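Local coordinates for aclacinomycin-N/aclacinomycin-A oxidase (PDB 2IPI), which catalyses the last two oxidations of the terminal sugar in aclacinomycin biosynthesis, using a bicovalently attached FAD and molecular oxygen, at residues S363-R369 and D417-W423; E463-Y469 and L489-G493. All coordinates share one frame; numbering follows the deposited sequence. Where two conformers were deposited one is given.

Contact 1: S363-R369 and D417-W423; sequences SKGAYLR and DSIIKVW. With AKY (methyl (2S,4R)-2-ethyl-2,5,7-trihydroxy-6,11-dioxo-4-{[2,3,6-trideoxy-4-O-{2,6-dideoxy-4-O-[(2S,6S)-6-methyl-5-oxotetrahydro-2h -pyran-2-yl]-alpha-D-lyxo-hexopyranosyl}-3-(dimethylamino)-D-ribo-hexopyranosyl]oxy}-1,2,3,4,6,11-hexahydrotetracene-1-c arboxylate), chain E.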
loop_
_atom_site.group_PDB
_atom_site.type_symbol
_atom_site.label_atom_id
_atom_site.label_comp_id
_atom_site.label_asym_id
_atom_site.label_seq_id
_atom_site.Cartn_x
_atom_site.Cartn_y
_atom_site.Cartn_z
ATOM N N SER A 363 -11.445 3.696 4.523
ATOM C CA SER A 363 -11.127 3.807 3.098
ATOM C C SER A 363 -11.308 2.509 2.328
ATOM O O SER A 363 -11.446 1.410 2.876
ATOM C CB SER A 363 -9.698 4.334 2.891
ATOM O OG SER A 363 -8.811 3.750 3.820
ATOM N N LYS A 364 -11.342 2.660 0.997
ATOM C CA LYS A 364 -11.588 1.560 0.076
ATOM C C LYS A 364 -11.095 1.890 -1.324
ATOM O O LYS A 364 -11.336 2.978 -1.864
ATOM C CB LYS A 364 -13.068 1.182 0.006
ATOM C CG LYS A 364 -13.987 2.315 0.422
ATOM C CD LYS A 364 -15.428 1.881 0.373
ATOM C CE LYS A 364 -15.654 0.423 0.682
ATOM N NZ LYS A 364 -16.249 0.162 2.020
ATOM N N GLY A 365 -10.414 0.910 -1.929
ATOM C CA GLY A 365 -9.806 1.102 -3.215
ATOM C C GLY A 365 -10.302 0.265 -4.361
ATOM O O GLY A 365 -11.319 -0.426 -4.228
ATOM N N ALA A 366 -9.569 0.348 -5.473
ATOM C CA ALA A 366 -9.859 -0.361 -6.710
ATOM C C ALA A 366 -8.736 -0.248 -7.743
ATOM O O ALA A 366 -8.005 0.741 -7.826
ATOM C CB ALA A 366 -11.153 0.158 -7.345
ATOM N N TYR A 367 -8.595 -1.278 -8.565
ATOM C CA TYR A 367 -7.727 -1.347 -9.724
ATOM C C TYR A 367 -8.544 -1.190 -11.011
ATOM O O TYR A 367 -9.425 -2.011 -11.268
ATOM C CB TYR A 367 -6.982 -2.684 -9.803
ATOM C CG TYR A 367 -5.823 -2.848 -8.856
ATOM C CD1 TYR A 367 -4.613 -2.196 -9.100
ATOM C CD2 TYR A 367 -5.908 -3.643 -7.727
ATOM C CE1 TYR A 367 -3.554 -2.347 -8.239
ATOM C CE2 TYR A 367 -4.846 -3.800 -6.848
ATOM C CZ TYR A 367 -3.663 -3.144 -7.116
ATOM O OH TYR A 367 -2.580 -3.264 -6.279
ATOM N N LEU A 368 -8.301 -0.163 -11.826
ATOM C CA LEU A 368 -9.091 -0.008 -13.045
ATOM C C LEU A 368 -8.347 -0.559 -14.262
ATOM O O LEU A 368 -7.188 -0.204 -14.489
ATOM C CB LEU A 368 -9.449 1.448 -13.355
ATOM C CG LEU A 368 -10.110 2.295 -12.271
ATOM C CD1 LEU A 368 -10.337 3.737 -12.726
ATOM C CD2 LEU A 368 -11.419 1.679 -11.823
ATOM N N ARG A 369 -9.008 -1.371 -15.068
ATOM C CA ARG A 369 -8.421 -1.849 -16.311
ATOM C C ARG A 369 -8.716 -0.911 -17.471
ATOM O O ARG A 369 -7.955 -0.855 -18.440
ATOM C CB ARG A 369 -8.931 -3.237 -16.680
ATOM C CG ARG A 369 -8.133 -4.385 -16.095
ATOM C CD ARG A 369 -8.702 -5.707 -16.623
ATOM N NE ARG A 369 -7.892 -6.214 -17.728
ATOM C CZ ARG A 369 -8.385 -6.795 -18.828
ATOM N NH1 ARG A 369 -9.737 -6.924 -19.051
ATOM N NH2 ARG A 369 -7.508 -7.215 -19.741
ATOM N N ASP A 417 -2.425 -5.725 -15.007
ATOM C CA ASP A 417 -2.855 -5.140 -16.298
ATOM C C ASP A 417 -3.898 -4.054 -16.004
ATOM O O ASP A 417 -4.959 -4.033 -16.620
ATOM C CB ASP A 417 -3.367 -6.190 -17.259
ATOM C CG ASP A 417 -3.803 -5.720 -18.628
ATOM O OD1 ASP A 417 -4.916 -6.080 -19.073
ATOM O OD2 ASP A 417 -3.077 -4.973 -19.320
ATOM N N SER A 418 -3.529 -3.193 -15.059
ATOM C CA SER A 418 -4.316 -2.031 -14.684
ATOM C C SER A 418 -3.584 -0.743 -15.070
ATOM O O SER A 418 -2.352 -0.713 -15.136
ATOM C CB SER A 418 -4.655 -2.036 -13.196
ATOM O OG SER A 418 -5.553 -3.101 -12.900
ATOM N N ILE A 419 -4.365 0.316 -15.322
ATOM C CA ILE A 419 -3.826 1.576 -15.821
ATOM C C ILE A 419 -3.881 2.661 -14.754
ATOM O O ILE A 419 -3.125 3.639 -14.813
ATOM C CB ILE A 419 -4.586 2.067 -17.064
ATOM C CG1 ILE A 419 -5.995 2.589 -16.782
ATOM C CG2 ILE A 419 -4.640 0.987 -18.145
ATOM C CD1 ILE A 419 -6.840 2.802 -18.028
ATOM N N ILE A 420 -4.789 2.498 -13.790
ATOM C CA ILE A 420 -4.992 3.439 -12.705
ATOM C C ILE A 420 -5.425 2.749 -11.420
ATOM O O ILE A 420 -6.177 1.780 -11.469
ATOM C CB ILE A 420 -6.056 4.485 -13.088
ATOM C CG1 ILE A 420 -5.671 5.382 -14.267
ATOM C CG2 ILE A 420 -6.417 5.357 -11.894
ATOM C CD1 ILE A 420 -6.854 5.871 -15.074
ATOM N N LYS A 421 -4.966 3.234 -10.272
ATOM C CA LYS A 421 -5.422 2.721 -8.983
ATOM C C LYS A 421 -6.220 3.791 -8.235
ATOM O O LYS A 421 -5.822 4.958 -8.247
ATOM C CB LYS A 421 -4.220 2.315 -8.144
ATOM C CG LYS A 421 -4.262 0.886 -7.617
ATOM C CD LYS A 421 -3.522 0.865 -6.288
ATOM C CE LYS A 421 -2.165 0.197 -6.491
ATOM N NZ LYS A 421 -1.919 -0.955 -5.610
ATOM N N VAL A 422 -7.296 3.408 -7.557
ATOM C CA VAL A 422 -8.072 4.424 -6.830
ATOM C C VAL A 422 -8.177 4.078 -5.353
ATOM O O VAL A 422 -8.225 2.915 -4.963
ATOM C CB VAL A 422 -9.474 4.664 -7.427
ATOM C CG1 VAL A 422 -9.496 4.378 -8.926
ATOM C CG2 VAL A 422 -10.548 3.836 -6.748
ATOM N N TRP A 423 -8.189 5.087 -4.496
ATOM C CA TRP A 423 -8.336 4.927 -3.052
ATOM C C TRP A 423 -9.357 5.924 -2.522
ATOM O O TRP A 423 -9.100 7.128 -2.600
ATOM C CB TRP A 423 -7.010 5.151 -2.330
ATOM C CG TRP A 423 -6.985 4.869 -0.852
ATOM C CD1 TRP A 423 -7.153 3.646 -0.274
ATOM C CD2 TRP A 423 -6.786 5.800 0.219
ATOM N NE1 TRP A 423 -7.069 3.766 1.092
ATOM C CE2 TRP A 423 -6.844 5.079 1.423
ATOM C CE3 TRP A 423 -6.564 7.182 0.288
ATOM C CZ2 TRP A 423 -6.690 5.674 2.671
ATOM C CZ3 TRP A 423 -6.409 7.774 1.524
ATOM C CH2 TRP A 423 -6.471 7.030 2.714
HETATM O O15 AKY E . -1.719 4.488 -1.940
HETATM C C42 AKY E . -1.787 5.369 -1.063
HETATM C C40 AKY E . -1.099 6.722 -1.370
HETATM C C38 AKY E . -1.304 7.773 -0.357
HETATM C C39 AKY E . -2.781 5.323 0.168
HETATM C C41 AKY E . -4.032 4.878 0.360
HETATM O O14 AKY E . -2.474 6.222 1.209
HETATM C C37 AKY E . -2.295 7.549 0.731
HETATM O O13 AKY E . -2.049 8.473 1.760
HETATM C C35 AKY E . -3.181 9.023 2.367
HETATM C C34 AKY E . -3.425 10.479 1.959
HETATM C C36 AKY E . -2.974 10.762 0.633
HETATM O O11 AKY E . -2.862 11.515 2.932
HETATM C C33 AKY E . -3.175 8.815 3.871
HETATM O O12 AKY E . -2.998 7.391 4.371
HETATM C C32 AKY E . -2.466 9.790 4.577
HETATM C C31 AKY E . -3.008 11.074 4.379
HETATM O O7 AKY E . -6.790 16.190 5.687
HETATM C C7 AKY E . -6.549 16.847 6.933
HETATM C C8 AKY E . -5.305 17.642 6.840
HETATM C C9 AKY E . -5.575 18.962 6.162
HETATM O O9 AKY E . -6.261 18.668 4.995
HETATM C C13 AKY E . -4.282 19.666 5.960
HETATM C C14 AKY E . -3.481 18.738 5.044
HETATM C C20 AKY E . -7.744 17.711 7.179
HETATM C C19 AKY E . -7.720 19.108 7.181
HETATM C C10 AKY E . -6.373 19.784 7.099
HETATM C C11 AKY E . -8.870 19.839 7.477
HETATM C C18 AKY E . -10.062 19.185 7.792
HETATM C C17 AKY E . -10.103 17.785 7.801
HETATM C C6 AKY E . -8.948 17.078 7.485
HETATM O O6 AKY E . -8.952 15.728 7.490
HETATM C C12 AKY E . -11.201 19.943 8.144
HETATM O O3 AKY E . -11.191 21.193 8.131
HETATM C C15 AKY E . -12.385 19.266 8.531
HETATM C C1 AKY E . -13.487 20.011 8.946
HETATM C C2 AKY E . -14.661 19.398 9.386
HETATM C C3 AKY E . -14.711 18.004 9.390
HETATM C C16 AKY E . -12.429 17.855 8.547
HETATM C C5 AKY E . -11.286 17.109 8.181
HETATM O O5 AKY E . -11.211 15.865 8.212
HETATM C C4 AKY E . -13.618 17.247 8.978
HETATM O O4 AKY E . -13.734 15.895 9.023
HETATM O O18 AKY E . -4.371 11.255 4.798
HETATM C C45 AKY E . -6.587 14.774 5.791
HETATM C C43 AKY E . -5.781 19.758 8.505
HETATM O O16 AKY E . -5.998 18.820 9.281
HETATM O O17 AKY E . -5.011 20.791 8.955
HETATM C C44 AKY E . -5.655 21.341 10.111
HETATM O O19 AKY E . -5.342 14.426 6.344
HETATM C C47 AKY E . -6.250 12.721 4.355
HETATM N N11 AKY E . -7.154 11.565 4.499
HETATM C C52 AKY E . -7.641 10.907 3.336
HETATM C C51 AKY E . -6.985 10.720 5.632
HETATM C C46 AKY E . -6.748 14.160 4.404
HETATM C C48 AKY E . -4.791 12.633 4.804
HETATM C C49 AKY E . -4.641 13.176 6.215
HETATM C C50 AKY E . -4.512 12.221 7.408
#

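Contact 2: E463-Y469 and L489-G493; sequences EGTFINY and LYYKG. With FAD (flavin-adenine dinucleotide), chain F.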
loop_
_atom_site.group_PDB
_atom_site.type_symbol
_atom_site.label_atom_id
_atom_site.label_comp_id
_atom_site.label_asym_id
_atom_site.label_seq_id
_atom_site.Cartn_x
_atom_site.Cartn_y
_atom_site.Cartn_z
ATOM N N GLU A 463 -9.685 -4.920 -11.829
ATOM C CA GLU A 463 -8.895 -6.064 -11.378
ATOM C C GLU A 463 -8.975 -6.208 -9.863
ATOM O O GLU A 463 -8.031 -6.626 -9.184
ATOM C CB GLU A 463 -7.436 -5.892 -11.808
ATOM C CG GLU A 463 -7.107 -6.543 -13.122
ATOM C CD GLU A 463 -5.641 -6.802 -13.378
ATOM O OE1 GLU A 463 -5.316 -7.974 -13.679
ATOM O OE2 GLU A 463 -4.830 -5.865 -13.273
ATOM N N GLY A 464 -10.128 -5.834 -9.307
ATOM C CA GLY A 464 -10.356 -6.020 -7.883
ATOM C C GLY A 464 -9.807 -4.887 -7.054
ATOM O O GLY A 464 -9.763 -3.718 -7.451
ATOM N N THR A 465 -9.357 -5.227 -5.838
ATOM C CA THR A 465 -8.747 -4.149 -5.030
ATOM C C THR A 465 -7.432 -4.637 -4.436
ATOM O O THR A 465 -7.026 -5.744 -4.801
ATOM C CB THR A 465 -9.758 -3.594 -4.023
ATOM O OG1 THR A 465 -9.110 -2.611 -3.205
ATOM C CG2 THR A 465 -10.316 -4.655 -3.099
ATOM N N PHE A 466 -6.766 -3.860 -3.610
ATOM C CA PHE A 466 -5.388 -4.008 -3.142
ATOM C C PHE A 466 -5.294 -4.479 -1.708
ATOM O O PHE A 466 -5.922 -3.852 -0.854
ATOM C CB PHE A 466 -4.736 -2.627 -3.271
ATOM C CG PHE A 466 -3.291 -2.466 -2.870
ATOM C CD1 PHE A 466 -2.343 -3.422 -3.192
ATOM C CD2 PHE A 466 -2.890 -1.349 -2.161
ATOM C CE1 PHE A 466 -1.022 -3.256 -2.819
ATOM C CE2 PHE A 466 -1.571 -1.165 -1.788
ATOM C CZ PHE A 466 -0.634 -2.120 -2.124
ATOM N N ILE A 467 -4.545 -5.527 -1.371
ATOM C CA ILE A 467 -4.542 -6.023 -0.002
ATOM C C ILE A 467 -4.175 -4.981 1.043
ATOM O O ILE A 467 -4.679 -5.012 2.170
ATOM C CB ILE A 467 -3.612 -7.249 0.195
ATOM C CG1 ILE A 467 -2.132 -6.876 0.134
ATOM C CG2 ILE A 467 -3.949 -8.356 -0.774
ATOM C CD1 ILE A 467 -1.382 -7.531 -0.987
ATOM N N ASN A 468 -3.317 -4.003 0.743
ATOM C CA ASN A 468 -2.940 -3.011 1.746
ATOM C C ASN A 468 -4.008 -1.944 1.940
ATOM O O ASN A 468 -3.838 -0.951 2.664
ATOM C CB ASN A 468 -1.615 -2.360 1.332
ATOM C CG ASN A 468 -0.407 -3.076 1.904
ATOM O OD1 ASN A 468 -0.485 -4.172 2.463
ATOM N ND2 ASN A 468 0.735 -2.410 1.761
ATOM N N TYR A 469 -5.136 -2.162 1.287
ATOM C CA TYR A 469 -6.390 -1.482 1.434
ATOM C C TYR A 469 -7.451 -2.453 1.961
ATOM O O TYR A 469 -8.390 -2.769 1.227
ATOM C CB TYR A 469 -6.894 -0.925 0.106
ATOM C CG TYR A 469 -6.034 0.088 -0.614
ATOM C CD1 TYR A 469 -6.390 0.451 -1.908
ATOM C CD2 TYR A 469 -4.912 0.672 -0.049
ATOM C CE1 TYR A 469 -5.655 1.370 -2.631
ATOM C CE2 TYR A 469 -4.162 1.597 -0.760
ATOM C CZ TYR A 469 -4.541 1.936 -2.043
ATOM O OH TYR A 469 -3.818 2.853 -2.773
ATOM N N LEU A 489 -11.508 -10.910 -5.010
ATOM C CA LEU A 489 -11.369 -9.476 -5.159
ATOM C C LEU A 489 -9.907 -9.070 -5.014
ATOM O O LEU A 489 -9.415 -8.293 -5.820
ATOM C CB LEU A 489 -12.222 -8.723 -4.136
ATOM C CG LEU A 489 -13.741 -8.768 -4.314
ATOM C CD1 LEU A 489 -14.390 -7.749 -3.388
ATOM C CD2 LEU A 489 -14.160 -8.505 -5.752
ATOM N N TYR A 490 -9.245 -9.612 -3.983
ATOM C CA TYR A 490 -7.881 -9.151 -3.707
ATOM C C TYR A 490 -6.798 -9.912 -4.459
ATOM O O TYR A 490 -5.725 -9.362 -4.750
ATOM C CB TYR A 490 -7.630 -9.261 -2.201
ATOM C CG TYR A 490 -8.156 -8.143 -1.348
ATOM C CD1 TYR A 490 -9.037 -8.414 -0.306
ATOM C CD2 TYR A 490 -7.819 -6.807 -1.540
ATOM C CE1 TYR A 490 -9.551 -7.417 0.510
ATOM C CE2 TYR A 490 -8.325 -5.800 -0.733
ATOM C CZ TYR A 490 -9.193 -6.099 0.289
ATOM O OH TYR A 490 -9.705 -5.102 1.106
ATOM N N TYR A 491 -6.968 -11.196 -4.751
ATOM C CA TYR A 491 -5.873 -12.000 -5.278
ATOM C C TYR A 491 -6.169 -12.688 -6.602
ATOM O O TYR A 491 -5.266 -13.371 -7.121
ATOM C CB TYR A 491 -5.532 -13.122 -4.273
ATOM C CG TYR A 491 -5.233 -12.729 -2.858
ATOM C CD1 TYR A 491 -4.064 -12.039 -2.523
ATOM C CD2 TYR A 491 -6.097 -13.039 -1.825
ATOM C CE1 TYR A 491 -3.800 -11.687 -1.206
ATOM C CE2 TYR A 491 -5.845 -12.693 -0.519
ATOM C CZ TYR A 491 -4.688 -12.014 -0.213
ATOM O OH TYR A 491 -4.482 -11.694 1.101
ATOM N N LYS A 492 -7.378 -12.568 -7.135
ATOM C CA LYS A 492 -7.818 -13.260 -8.336
ATOM C C LYS A 492 -7.392 -14.718 -8.334
ATOM O O LYS A 492 -7.489 -15.364 -7.295
ATOM C CB LYS A 492 -7.281 -12.537 -9.581
ATOM C CG LYS A 492 -7.796 -11.089 -9.601
ATOM C CD LYS A 492 -6.934 -10.237 -10.526
ATOM C CE LYS A 492 -7.139 -10.593 -11.989
ATOM N NZ LYS A 492 -7.613 -9.480 -12.855
ATOM N N GLY A 493 -6.917 -15.264 -9.448
ATOM C CA GLY A 493 -6.581 -16.674 -9.523
ATOM C C GLY A 493 -5.437 -17.135 -8.651
ATOM O O GLY A 493 -5.064 -18.308 -8.690
HETATM P PA FAD F . 1.134 -2.335 10.526
HETATM O O1A FAD F . -0.111 -1.999 11.098
HETATM O O2A FAD F . 2.158 -2.533 11.551
HETATM O O5B FAD F . 1.013 -3.612 9.615
HETATM C C5B FAD F . 0.035 -3.756 8.667
HETATM C C4B FAD F . -0.240 -5.236 8.412
HETATM O O4B FAD F . 0.979 -5.912 8.279
HETATM C C3B FAD F . -0.920 -5.896 9.625
HETATM O O3B FAD F . -1.669 -6.988 9.233
HETATM C C2B FAD F . 0.256 -6.390 10.451
HETATM O O2B FAD F . -0.030 -7.440 11.336
HETATM C C1B FAD F . 1.205 -6.774 9.337
HETATM N N9A FAD F . 2.619 -6.833 9.756
HETATM C C8A FAD F . 3.318 -5.871 10.372
HETATM N N7A FAD F . 4.566 -6.267 10.576
HETATM C C5A FAD F . 4.662 -7.511 10.108
HETATM C C6A FAD F . 5.713 -8.417 10.047
HETATM N N6A FAD F . 6.865 -8.045 10.453
HETATM N N1A FAD F . 5.521 -9.604 9.495
HETATM C C2A FAD F . 4.340 -9.890 8.998
HETATM N N3A FAD F . 3.322 -9.050 9.024
HETATM C C4A FAD F . 3.462 -7.885 9.580
HETATM N N1 FAD F . 0.655 1.697 0.520
HETATM C C2 FAD F . 1.157 1.659 -0.760
HETATM O O2 FAD F . 1.222 0.695 -1.391
HETATM N N3 FAD F . 1.604 2.830 -1.307
HETATM C C4 FAD F . 1.568 4.029 -0.617
HETATM O O4 FAD F . 2.060 5.003 -1.112
HETATM C C4X FAD F . 1.072 4.050 0.688
HETATM N N5 FAD F . 0.987 5.205 1.409
HETATM C C5X FAD F . 0.569 5.214 2.699
HETATM C C6 FAD F . 0.580 6.396 3.444
HETATM C C7 FAD F . 0.102 6.393 4.722
HETATM C C7M FAD F . 0.250 7.663 5.494
HETATM C C8 FAD F . -0.308 5.203 5.330
HETATM C C8M FAD F . -0.529 5.167 6.826
HETATM C C9 FAD F . -0.285 4.056 4.569
HETATM C C9A FAD F . 0.109 4.029 3.255
HETATM N N10 FAD F . 0.098 2.863 2.513
HETATM C C10 FAD F . 0.619 2.861 1.254
HETATM C "C1'" FAD F . -0.857 1.756 2.818
HETATM C "C2'" FAD F . -0.349 0.680 3.780
HETATM O "O2'" FAD F . -0.849 0.673 5.077
HETATM C "C3'" FAD F . 1.156 0.572 3.851
HETATM O "O3'" FAD F . 1.723 0.369 2.593
HETATM C "C4'" FAD F . 1.406 -0.521 4.934
HETATM O "O4'" FAD F . 0.369 -1.391 5.145
HETATM C "C5'" FAD F . 1.838 -0.111 6.322
HETATM O "O5'" FAD F . 2.247 -1.220 7.050
HETATM P P FAD F . 2.696 -0.953 8.522
HETATM O O1P FAD F . 3.794 -1.779 8.873
HETATM O O2P FAD F . 2.966 0.414 8.642
HETATM O O3P FAD F . 1.450 -1.197 9.465
#

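Contact 1: S363-R369 and D417-W423
The indole of W423, with S363 of the facing strand beside it, receives the terminal sugar of the ligand on one face: AKY C39 lies 4.0 Å above the ring plane, over its centre. CG anti to the backbone N (chi1 -174°) swings the indole there, and S363 CB packs 3.3 Å from W423 CE2, the small serine letting its CB lie against the indole. The other two flat groups differ. The phenol of Y367 runs alongside K421, whose CG is 3.4 Å from Y367 CE1; K421 NZ meets Y367 OH at a distance too short to trust in detail, and it also makes a cation-pi contact with F466. In the conformer given, R369 makes a salt bridge to D417, whose OD1 lies at the guanidinium edge, near its plane, gripped by both NE and NH2 (2.9 Å). These strands pair antiparallel at one margin of the seven-stranded sheet, strand 360-368 being outermost. V422 N donates to A366 O at 2.8 Å and L368 N to I420 O at 2.9 Å. On the sheet face away from W423, Y367 and K421, apolar A366, L368, I420 and V422 pack together, L368 CD1 lying 3.9 Å from V422 CG1, and L396 of strand 391-398 meets I420 and V422 there.

Contact 2: E463-Y469 and L489-G493
Y490 reaches across to the substrate-binding loop and gives its phenol hydrogen bond to Y469 O at 2.7 Å. Y469 is a proton acceptor in catalysis, and its own hydroxyl bonds to AKY O15; the bond from Y490, a phenol long enough to reach that carbonyl, probably helps to position the backbone that carries this first-shell group. The same loop meets the cofactor: N468 ND2 comes within 3.1 Å of FAD O3', and the edge of the F466 ring faces FAD O2. A type I turn from F466 to Y469, closed by Y469 N to F466 O, presents these residues together, and it brings F466 CD2 3.4 Å above the face of the Y469 ring. Behind the turn, T465 lies alongside Y490, with CG2 3.3 Å from Y490 CE2. I467 CG2, anti to its carbonyl carbon, lies 3.4 Å from Y491 CE1, while Y491 OH bonds to G214 O.

Farther out, the last turn of helix 486-491 offers L489 O to T465 N at 3.1 Å, the donor standing above the carbonyl plane. The CA of G464 approaches the same oxygen; a side chain here would collide with it, and the positive phi of 85° suits glycine too. K492, with positive phi beyond the helix, bends its chain and brings NZ to E463 OE1 at 2.9 Å, a salt bridge met from the anti side. E463 OE2 accepts from S418 OG and D417 N. Since E408 also crowds E463 OE1, the lysine probably offsets the repulsion between the two carboxylates.

Overall arrangement
Both contacts are largely buried and sit on the same side of the chain's centre, about 10 Å apart between their centres; the R369 and D417 end of contact 1 is its more exposed part. Contact 1 is built of regular strand pairing with an apolar face and a ligand-facing one, whereas contact 2 sets an irregular loop against a helix end, where individual side-chain and carbonyl bonds replace the ladder. The 463-469 loop joins them: G464 O accepts from Y367 N of the outermost strand, and the rings of Y469 and W423 meet beside AKY. Sheet and loop thus wall the same substrate site, with F466 and N468 of the loop touching the FAD as well.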